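Local coordinates for protein dihydrofolate reductase, putative (Aspergillus flavus, PDB 6DRS) that probably catalyses the NADPH-dependent reduction of dihydrofolate to tetrahydrofolate and is held here with NADP and a diaminoquinazoline-type antifolate inhibitor, at residues D40-F43 / F44-T48; M62-K65 / T66-V70. All coordinates share one frame; numbering follows the deposited sequence.

Interaction 1 of 2, residues D40-F43 / F44-T48; sequences DMSF and FARVT. With H8A (3-{[(3R)-7,9-diamino-3-methyl-2,3-dihydrofuro[2,3-f]quinazolin-4-yl]oxy}benzonitrile), chain G.
Phe-43 and Val-47, one helical turn apart, meet ring to methyl: Val-47 CG2 lies 3.9 Å from the centroid of the Phe-43 ring and 17° off its normal, a CH-pi contact over the face. Val-47 CG2 takes part because it stands beside its own backbone N, with CG1 anti to that N. Arg-46 crosses Phe-43 at about a right angle. Its guanidinium is turned 73° from the ring, has Ser-42 O over one face, and brings NH2 to the ring's edge. From Arg-46 NH2 a bond of 3.0 Å runs to a water that also bonds Ser-42 OG, and the same NH2 forms a salt bridge with Glu-225. Phe-44 is sandwiched between Thr-48 CG2 over one face and inhibitor C5 over the opposite one. The inhibitor's N21 lies at the ring's edge, 3.5 Å from Phe-44 CD2, while Met-41 SD comes within 3.4 Å of inhibitor C14. Asp-40 OD1 accepts an almost straight bond from inhibitor N13 (2.6 Å, 175°) and is also bonded to Thr-179 OG1; Asp-40 OD2 lies 2.7 Å from inhibitor N11. This pairing of an acidic side chain with the diamino-substituted ring probably favours a protonated inhibitor, as in related antifolate complexes.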
ATOM      1  N   ASP A  40     -10.880  -2.628  -4.204  1.00 13.85           N
ATOM      2  CA  ASP A  40      -9.647  -1.925  -3.815  1.00 13.59           C
ATOM      3  C   ASP A  40      -8.676  -2.870  -3.084  1.00 14.78           C
ATOM      4  O   ASP A  40      -7.476  -2.831  -3.340  1.00 14.06           O
ATOM      5  CB  ASP A  40      -9.904  -0.667  -2.989  1.00 12.33           C
ATOM      6  CG  ASP A  40      -8.581  -0.026  -2.581  1.00 12.33           C
ATOM      7  OD1 ASP A  40      -7.807   0.364  -3.476  1.00 11.89           O
ATOM      8  OD2 ASP A  40      -8.296   0.018  -1.368  1.00 12.58           O
ATOM      9  N   MET A  41      -9.203  -3.690  -2.180  1.00 15.89           N
ATOM     10  CA  MET A  41      -8.471  -4.689  -1.397  1.00 18.56           C
ATOM     11  C   MET A  41      -7.741  -5.675  -2.314  1.00 18.50           C
ATOM     12  O   MET A  41      -6.571  -5.981  -2.089  1.00 17.72           O
ATOM     13  CB  MET A  41      -9.439  -5.544  -0.577  1.00 21.38           C
ATOM     14  CG  MET A  41     -10.081  -4.811   0.546  1.00 26.97           C
ATOM     15  SD  MET A  41      -8.866  -4.257   1.748  1.00 37.74           S
ATOM     16  CE  MET A  41      -9.994  -3.941   3.115  1.00 38.08           C
ATOM     17  N   SER A  42      -8.467  -6.235  -3.283  1.00 17.09           N
ATOM     18  CA  SER A  42      -7.857  -7.230  -4.133  1.00 16.03           C
ATOM     19  C   SER A  42      -6.808  -6.568  -5.048  1.00 14.40           C
ATOM     20  O   SER A  42      -5.725  -7.143  -5.320  1.00 13.90           O
ATOM     21  CB  SER A  42      -8.906  -8.048  -4.867  1.00 15.90           C
ATOM     22  OG  SER A  42      -9.568  -7.264  -5.847  1.00 17.24           O
ATOM     23  N   PHE A  43      -7.102  -5.344  -5.484  1.00 13.33           N
ATOM     24  CA  PHE A  43      -6.187  -4.581  -6.292  1.00 12.35           C
ATOM     25  C   PHE A  43      -4.912  -4.310  -5.490  1.00 12.48           C
ATOM     26  O   PHE A  43      -3.791  -4.477  -5.993  1.00 12.15           O
ATOM     27  CB  PHE A  43      -6.826  -3.289  -6.820  1.00 11.77           C
ATOM     28  CG  PHE A  43      -5.855  -2.338  -7.491  1.00 11.93           C
ATOM     29  CD1 PHE A  43      -5.548  -2.460  -8.846  1.00 11.77           C
ATOM     30  CD2 PHE A  43      -5.261  -1.297  -6.784  1.00 11.53           C
ATOM     31  CE1 PHE A  43      -4.680  -1.569  -9.468  1.00 11.47           C
ATOM     32  CE2 PHE A  43      -4.379  -0.418  -7.397  1.00 10.98           C
ATOM     33  CZ  PHE A  43      -4.081  -0.556  -8.740  1.00 11.53           C
ATOM     34  N   PHE A  44      -5.083  -3.883  -4.250  1.00 12.39           N
ATOM     35  CA  PHE A  44      -3.928  -3.596  -3.395  1.00 12.63           C
ATOM     36  C   PHE A  44      -3.101  -4.874  -3.208  1.00 12.71           C
ATOM     37  O   PHE A  44      -1.888  -4.814  -3.230  1.00 12.25           O
ATOM     38  CB  PHE A  44      -4.356  -3.036  -2.036  1.00 11.12           C
ATOM     39  CG  PHE A  44      -3.235  -2.956  -1.026  1.00 10.75           C
ATOM     40  CD1 PHE A  44      -2.379  -1.855  -0.987  1.00 10.31           C
ATOM     41  CD2 PHE A  44      -3.042  -3.978  -0.096  1.00 10.22           C
ATOM     42  CE1 PHE A  44      -1.351  -1.782  -0.048  1.00  9.99           C
ATOM     43  CE2 PHE A  44      -2.007  -3.901   0.831  1.00 10.29           C
ATOM     44  CZ  PHE A  44      -1.165  -2.807   0.855  1.00  9.74           C
ATOM     45  N   ALA A  45      -3.798  -5.995  -3.002  1.00 12.80           N
ATOM     46  CA  ALA A  45      -3.158  -7.262  -2.703  1.00 12.91           C
ATOM     47  C   ALA A  45      -2.357  -7.730  -3.930  1.00 12.66           C
ATOM     48  O   ALA A  45      -1.150  -7.981  -3.816  1.00 14.10           O
ATOM     49  CB  ALA A  45      -4.181  -8.286  -2.253  1.00 12.00           C
ATOM     50  N   ARG A  46      -3.001  -7.763  -5.096  1.00 12.20           N
ATOM     51  CA  ARG A  46      -2.357  -8.256  -6.338  1.00 11.41           C
ATOM     52  C   ARG A  46      -1.161  -7.379  -6.686  1.00 11.10           C
ATOM     53  O   ARG A  46      -0.106  -7.890  -6.986  1.00 11.64           O
ATOM     54  CB  ARG A  46      -3.305  -8.282  -7.539  1.00 10.77           C
ATOM     55  CG  ARG A  46      -4.448  -9.265  -7.384  1.00 10.61           C
ATOM     56  CD  ARG A  46      -5.126  -9.344  -8.741  1.00 11.63           C
ATOM     57  NE  ARG A  46      -5.574  -8.028  -9.192  1.00 11.91           N
ATOM     58  CZ  ARG A  46      -6.722  -7.447  -8.858  1.00 12.64           C
ATOM     59  NH1 ARG A  46      -7.633  -8.098  -8.154  1.00 12.43           N
ATOM     60  NH2 ARG A  46      -6.967  -6.216  -9.260  1.00 12.65           N
ATOM     61  N   VAL A  47      -1.343  -6.065  -6.646  1.00 10.40           N
ATOM     62  CA  VAL A  47      -0.294  -5.155  -7.013  1.00  9.91           C
ATOM     63  C   VAL A  47       0.896  -5.245  -6.054  1.00 10.16           C
ATOM     64  O   VAL A  47       2.035  -5.253  -6.515  1.00 10.63           O
ATOM     65  CB  VAL A  47      -0.844  -3.733  -7.183  1.00  9.72           C
ATOM     66  CG1 VAL A  47       0.271  -2.700  -7.332  1.00  8.90           C
ATOM     67  CG2 VAL A  47      -1.794  -3.731  -8.380  1.00  9.36           C
ATOM     68  N   THR A  48       0.663  -5.306  -4.748  1.00 10.56           N
ATOM     69  CA  THR A  48       1.815  -5.236  -3.810  1.00 10.45           C
ATOM     70  C   THR A  48       2.544  -6.582  -3.780  1.00 10.38           C
ATOM     71  O   THR A  48       3.710  -6.639  -3.405  1.00 12.31           O
ATOM     72  CB  THR A  48       1.373  -4.859  -2.391  1.00 10.51           C
ATOM     73  OG1 THR A  48       0.353  -5.789  -2.008  1.00 10.69           O
ATOM     74  CG2 THR A  48       0.906  -3.426  -2.265  1.00 10.30           C
TER
HETATM   75  C2  H8A G 306      -5.652  -1.593   2.757  1.00 18.37           C
HETATM   76  C3  H8A G 306      -6.100  -1.220   1.485  1.00 17.43           C
HETATM   77  C4  H8A G 306      -5.323  -0.344   0.698  1.00 16.69           C
HETATM   78  C5  H8A G 306      -4.108   0.187   1.185  1.00 16.04           C
HETATM   79  C6  H8A G 306      -3.686  -0.233   2.469  1.00 17.07           C
HETATM   80  C7  H8A G 306      -4.457  -1.077   3.221  1.00 17.51           C
HETATM   81  C8  H8A G 306      -3.372   1.024   0.377  1.00 13.12           C
HETATM   82  O1  H8A G 306      -6.379  -2.444   3.532  1.00 22.12           O
HETATM   83  C10 H8A G 306      -4.978   0.857  -1.311  1.00 14.02           C
HETATM   84  C14 H8A G 306      -6.077  -3.784   3.707  1.00 27.61           C
HETATM   85  C15 H8A G 306      -6.628  -4.458   4.818  1.00 30.21           C
HETATM   86  C16 H8A G 306      -6.340  -5.820   5.018  1.00 30.17           C
HETATM   87  C17 H8A G 306      -5.508  -6.496   4.107  1.00 29.75           C
HETATM   88  C18 H8A G 306      -4.943  -5.858   2.983  1.00 29.37           C
HETATM   89  N9  H8A G 306      -3.825   1.359  -0.851  1.00 13.31           N
HETATM   90  N11 H8A G 306      -5.735   0.043  -0.542  1.00 16.10           N
HETATM   91  N12 H8A G 306      -2.092   1.535   0.856  1.00 12.63           N
HETATM   92  N13 H8A G 306      -5.504   1.193  -2.637  1.00 14.14           N
HETATM   93  C19 H8A G 306      -5.241  -4.489   2.807  1.00 28.07           C
HETATM   94  C20 H8A G 306      -4.147  -6.525   2.133  1.00 32.29           C
HETATM   95  N21 H8A G 306      -3.397  -7.120   1.412  1.00 26.31           N
HETATM   96  C22 H8A G 306      -3.840  -1.341   4.516  1.00 18.44           C
HETATM   97  C23 H8A G 306      -2.678  -0.344   4.497  1.00 18.30           C
HETATM   98  O24 H8A G 306      -2.541   0.120   3.142  1.00 17.72           O
HETATM   99  C25 H8A G 306      -3.151  -2.687   4.447  1.00 18.87           C
HETATM  100  O   HOH W   1      -9.486  -5.016  -8.099  1.00 29.05           O

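Interaction 2 of 2, residues M62-K65 / T66-V70; sequences MGRK and TYDSV. With NAP (NADP nicotinamide-adenine-dinucleotide phosphate), chain H; SO4 (sulfate ion), chain C.
Arg-64 reaches Asp-68 one turn along the helix while also holding the cofactor's 2'-phosphate. Its CB and CG each lie 3.4 Å from phosphate O2X of NADP, and CD passes 3.1 Å from Asp-68 OD2. Bends at chi2 (-81°) and chi3 (-53°) fold the chain back so that the guanidinium edge faces three anions. NE donates to O2X at 2.6 Å and NH2 to O1X of the same phosphate. NH1 makes a salt bridge of 2.9 Å with Asp-68 OD2, approaching the anti side of the carboxylate 24° out of its plane; its contact with a sulfate, probably from the crystallisation liquor, is doubtfully short. Lys-65 CG lies over one guanidinium face. Asp-68 OD1 forms a second salt bridge, to Arg-95, which probably steadies the carboxylate. Across the turn, Met-62 SD sits at the edge of the Tyr-67 ring, 5.2 Å from its centroid, a Met-aromatic contact. Thr-66 OG1 donates to pyrophosphate O1A, and Tyr-67 N bonds back to Gly-63 O. Gly-63 at the N-cap, followed by a helix start whose backbone N-H groups bond weakly to the dinucleotide, marks the strand-to-helix turn of a beta-alpha-beta unit in the NADP site of dihydrofolate reductase.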
ATOM      1  N   MET A  62       5.721   0.446   5.865  1.00 15.25           N
ATOM      2  CA  MET A  62       4.534   0.995   6.532  1.00 15.73           C
ATOM      3  C   MET A  62       4.895   1.596   7.903  1.00 17.14           C
ATOM      4  O   MET A  62       5.843   1.177   8.568  1.00 17.95           O
ATOM      5  CB  MET A  62       3.458  -0.083   6.702  1.00 14.73           C
ATOM      6  CG  MET A  62       3.821  -1.145   7.716  1.00 14.28           C
ATOM      7  SD  MET A  62       2.836  -2.628   7.437  1.00 15.05           S
ATOM      8  CE  MET A  62       3.847  -3.404   6.168  1.00 15.59           C
ATOM      9  N   GLY A  63       4.124   2.599   8.340  1.00 18.69           N
ATOM     10  CA  GLY A  63       4.241   3.085   9.720  1.00 16.89           C
ATOM     11  C   GLY A  63       3.643   2.076  10.696  1.00 16.73           C
ATOM     12  O   GLY A  63       2.818   1.232  10.314  1.00 16.34           O
ATOM     13  N   ARG A  64       4.051   2.156  11.965  1.00 17.39           N
ATOM     14  CA  ARG A  64       3.608   1.172  12.948  1.00 17.76           C
ATOM     15  C   ARG A  64       2.075   1.182  13.088  1.00 16.77           C
ATOM     16  O   ARG A  64       1.465   0.124  13.313  1.00 16.82           O
ATOM     17  CB  ARG A  64       4.412   1.303  14.250  1.00 18.77           C
ATOM     18  CG  ARG A  64       4.116   0.211  15.274  1.00 19.56           C
ATOM     19  CD  ARG A  64       2.854   0.473  16.087  1.00 20.35           C
ATOM     20  NE  ARG A  64       2.984   1.812  16.645  1.00 20.69           N
ATOM     21  CZ  ARG A  64       2.020   2.484  17.252  1.00 19.97           C
ATOM     22  NH1 ARG A  64       0.808   1.965  17.367  1.00 18.59           N
ATOM     23  NH2 ARG A  64       2.284   3.686  17.727  1.00 20.43           N
ATOM     24  N   LYS A  65       1.436   2.346  12.934  1.00 17.23           N
ATOM     25  CA  LYS A  65      -0.016   2.411  13.125  1.00 16.28           C
ATOM     26  C   LYS A  65      -0.731   1.690  11.976  1.00 16.72           C
ATOM     27  O   LYS A  65      -1.748   1.000  12.194  1.00 16.04           O
ATOM     28  CB  LYS A  65      -0.482   3.862  13.278  1.00 17.31           C
ATOM     29  CG  LYS A  65      -0.325   4.421  14.686  1.00 17.78           C
ATOM     30  CD  LYS A  65      -0.357   5.930  14.704  1.00 19.06           C
ATOM     31  CE  LYS A  65      -0.543   6.539  16.075  1.00 18.84           C
ATOM     32  NZ  LYS A  65       0.093   7.879  16.114  1.00 20.25           N
ATOM     33  N   THR A  66      -0.190   1.812  10.768  1.00 15.51           N
ATOM     34  CA  THR A  66      -0.754   1.098   9.623  1.00 15.51           C
ATOM     35  C   THR A  66      -0.547  -0.404   9.813  1.00 15.03           C
ATOM     36  O   THR A  66      -1.465  -1.198   9.584  1.00 13.22           O
ATOM     37  CB  THR A  66      -0.159   1.593   8.299  1.00 15.56           C
ATOM     38  OG1 THR A  66      -0.502   2.972   8.151  1.00 16.42           O
ATOM     39  CG2 THR A  66      -0.680   0.809   7.116  1.00 15.43           C
ATOM     40  N   TYR A  67       0.640  -0.798  10.281  1.00 15.52           N
ATOM     41  CA  TYR A  67       0.792  -2.219  10.649  1.00 16.39           C
ATOM     42  C   TYR A  67      -0.344  -2.647  11.586  1.00 16.99           C
ATOM     43  O   TYR A  67      -1.002  -3.651  11.348  1.00 16.25           O
ATOM     44  CB  TYR A  67       2.166  -2.514  11.246  1.00 16.50           C
ATOM     45  CG  TYR A  67       2.346  -3.970  11.600  1.00 18.07           C
ATOM     46  CD1 TYR A  67       2.652  -4.917  10.627  1.00 18.43           C
ATOM     47  CD2 TYR A  67       2.223  -4.409  12.913  1.00 18.67           C
ATOM     48  CE1 TYR A  67       2.837  -6.255  10.950  1.00 17.98           C
ATOM     49  CE2 TYR A  67       2.376  -5.749  13.247  1.00 18.73           C
ATOM     50  CZ  TYR A  67       2.707  -6.672  12.265  1.00 18.78           C
ATOM     51  OH  TYR A  67       2.891  -7.986  12.591  1.00 17.38           O
ATOM     52  N   ASP A  68      -0.584  -1.856  12.635  1.00 19.78           N
ATOM     53  CA  ASP A  68      -1.589  -2.204  13.666  1.00 20.65           C
ATOM     54  C   ASP A  68      -3.000  -2.205  13.070  1.00 20.88           C
ATOM     55  O   ASP A  68      -3.843  -2.963  13.519  1.00 22.44           O
ATOM     56  CB  ASP A  68      -1.472  -1.289  14.886  1.00 22.26           C
ATOM     57  CG  ASP A  68      -0.275  -1.613  15.759  1.00 24.50           C
ATOM     58  OD1 ASP A  68       0.316  -2.690  15.555  1.00 25.46           O
ATOM     59  OD2 ASP A  68       0.067  -0.779  16.637  1.00 26.49           O
ATOM     60  N   SER A  69      -3.237  -1.389  12.046  1.00 21.29           N
ATOM     61  CA  SER A  69      -4.553  -1.277  11.418  1.00 20.66           C
ATOM     62  C   SER A  69      -4.972  -2.576  10.734  1.00 20.99           C
ATOM     63  O   SER A  69      -6.179  -2.792  10.558  1.00 20.84           O
ATOM     64  CB  SER A  69      -4.620  -0.143  10.446  1.00 21.56           C
ATOM     65  OG  SER A  69      -3.928  -0.446   9.251  1.00 21.78           O
ATOM     66  N   VAL A  70      -4.010  -3.416  10.337  1.00 19.29           N
ATOM     67  CA  VAL A  70      -4.359  -4.722   9.767  1.00 20.08           C
ATOM     68  C   VAL A  70      -4.751  -5.646  10.919  1.00 18.92           C
ATOM     69  O   VAL A  70      -4.031  -5.707  11.900  1.00 18.67           O
ATOM     70  CB  VAL A  70      -3.177  -5.346   9.001  1.00 21.45           C
ATOM     71  CG1 VAL A  70      -3.640  -6.512   8.147  1.00 22.52           C
ATOM     72  CG2 VAL A  70      -2.436  -4.324   8.157  1.00 21.01           C
TER
HETATM   73  PA  NAP H 307       1.398   5.829  10.190  1.00 16.47           P
HETATM   74  O1A NAP H 307       0.851   4.550   9.623  1.00 15.94           O
HETATM   75  O2A NAP H 307       2.163   6.889   9.485  1.00 15.21           O
HETATM   76  O5B NAP H 307       2.235   5.441  11.528  1.00 19.00           O
HETATM   77  C5B NAP H 307       2.683   6.400  12.506  1.00 19.26           C
HETATM   78  C4B NAP H 307       3.703   5.660  13.346  1.00 20.89           C
HETATM   79  O4B NAP H 307       4.824   5.321  12.527  1.00 21.63           O
HETATM   80  C3B NAP H 307       4.298   6.484  14.478  1.00 22.19           C
HETATM   81  O3B NAP H 307       3.465   6.416  15.646  1.00 19.81           O
HETATM   82  C2B NAP H 307       5.638   5.801  14.684  1.00 21.97           C
HETATM   83  O2B NAP H 307       5.444   4.532  15.303  1.00 20.75           O
HETATM   84  C1B NAP H 307       6.047   5.425  13.272  1.00 23.77           C
HETATM   85  N9A NAP H 307       6.842   6.477  12.664  1.00 25.51           N
HETATM   86  C8A NAP H 307       6.268   7.451  11.940  1.00 27.71           C
HETATM   87  N7A NAP H 307       7.216   8.297  11.484  1.00 30.01           N
HETATM   88  C5A NAP H 307       8.419   7.856  11.912  1.00 29.89           C
HETATM   89  C6A NAP H 307       9.821   8.310  11.769  1.00 30.79           C
HETATM   90  N6A NAP H 307      10.048   9.409  11.036  1.00 33.72           N
HETATM   91  N1A NAP H 307      10.825   7.618  12.349  1.00 29.98           N
HETATM   92  C2A NAP H 307      10.529   6.513  13.057  1.00 29.09           C
HETATM   93  N3A NAP H 307       9.263   6.043  13.228  1.00 28.77           N
HETATM   94  C4A NAP H 307       8.171   6.654  12.701  1.00 27.35           C
HETATM   95  O3  NAP H 307       0.130   6.477  11.008  1.00 18.04           O
HETATM   96  PN  NAP H 307      -0.946   7.601  10.522  1.00 16.18           P
HETATM   97  O1N NAP H 307      -0.314   8.658   9.716  1.00 15.30           O
HETATM   98  O2N NAP H 307      -1.655   7.922  11.819  1.00 17.71           O
HETATM   99  O5D NAP H 307      -1.936   6.740   9.608  1.00 14.77           O
HETATM  100  C5D NAP H 307      -2.626   5.633  10.133  1.00 13.49           C
HETATM  101  C4D NAP H 307      -4.019   5.820   9.572  1.00 13.54           C
HETATM  102  O4D NAP H 307      -3.913   5.944   8.154  1.00 13.23           O
HETATM  103  C3D NAP H 307      -4.989   4.697   9.852  1.00 13.46           C
HETATM  104  O3D NAP H 307      -6.297   5.304  10.020  1.00 14.03           O
HETATM  105  C2D NAP H 307      -4.929   3.894   8.580  1.00 12.45           C
HETATM  106  O2D NAP H 307      -6.124   3.177   8.395  1.00 11.87           O
HETATM  107  C1D NAP H 307      -4.740   4.961   7.525  1.00 13.28           C
HETATM  108  N1N NAP H 307      -4.121   4.435   6.290  1.00 14.26           N
HETATM  109  C2N NAP H 307      -4.829   4.525   5.141  1.00 14.42           C
HETATM  110  C3N NAP H 307      -4.325   4.026   3.922  1.00 15.18           C
HETATM  111  C7N NAP H 307      -5.146   4.159   2.641  1.00 15.37           C
HETATM  112  O7N NAP H 307      -4.674   3.829   1.548  1.00 14.98           O
HETATM  113  N7N NAP H 307      -6.397   4.644   2.741  1.00 14.23           N
HETATM  114  C4N NAP H 307      -3.069   3.388   3.933  1.00 14.87           C
HETATM  115  C5N NAP H 307      -2.372   3.308   5.140  1.00 14.83           C
HETATM  116  C6N NAP H 307      -2.917   3.823   6.318  1.00 14.43           C
HETATM  117  P2B NAP H 307       5.615   4.343  16.892  1.00 20.56           P
HETATM  118  O1X NAP H 307       4.472   5.119  17.531  1.00 20.33           O
HETATM  119  O2X NAP H 307       5.336   2.864  17.074  1.00 19.19           O
HETATM  120  O3X NAP H 307       6.975   4.951  17.055  1.00 19.54           O
HETATM  121  S   SO4 C 302      -0.913   4.467  19.383  1.00 82.52           S
HETATM  122  O1  SO4 C 302      -2.268   5.057  19.310  1.00 84.78           O
HETATM  123  O2  SO4 C 302      -0.727   3.763  18.092  1.00 78.78           O
HETATM  124  O3  SO4 C 302       0.105   5.539  19.592  1.00 73.42           O
HETATM  125  O4  SO4 C 302      -0.847   3.500  20.514  1.00 76.24           O

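Overall arrangement
From the N terminus, helix 38-49 comes first, and interaction 1 joins its successive turns. The chain then runs through strand 57-63, and interaction 2 spans the passage from that strand into helix 64-69. Each contact is formed within one continuous segment, so neither closes a long loop; they stand in series, neither nesting nor crossing. The centres of interaction 1 and interaction 2 are about 17 Å apart and their nearest atoms about 7 Å, without touching. Strand 57-63 connects them: Phe-44 and Thr-48 pack on its Met-60, while Met-62 belongs to interaction 2. The bound molecules give a second connection, since the inhibitor held by 40-48 also touches Thr-66, beside the NADP bound at 63-66.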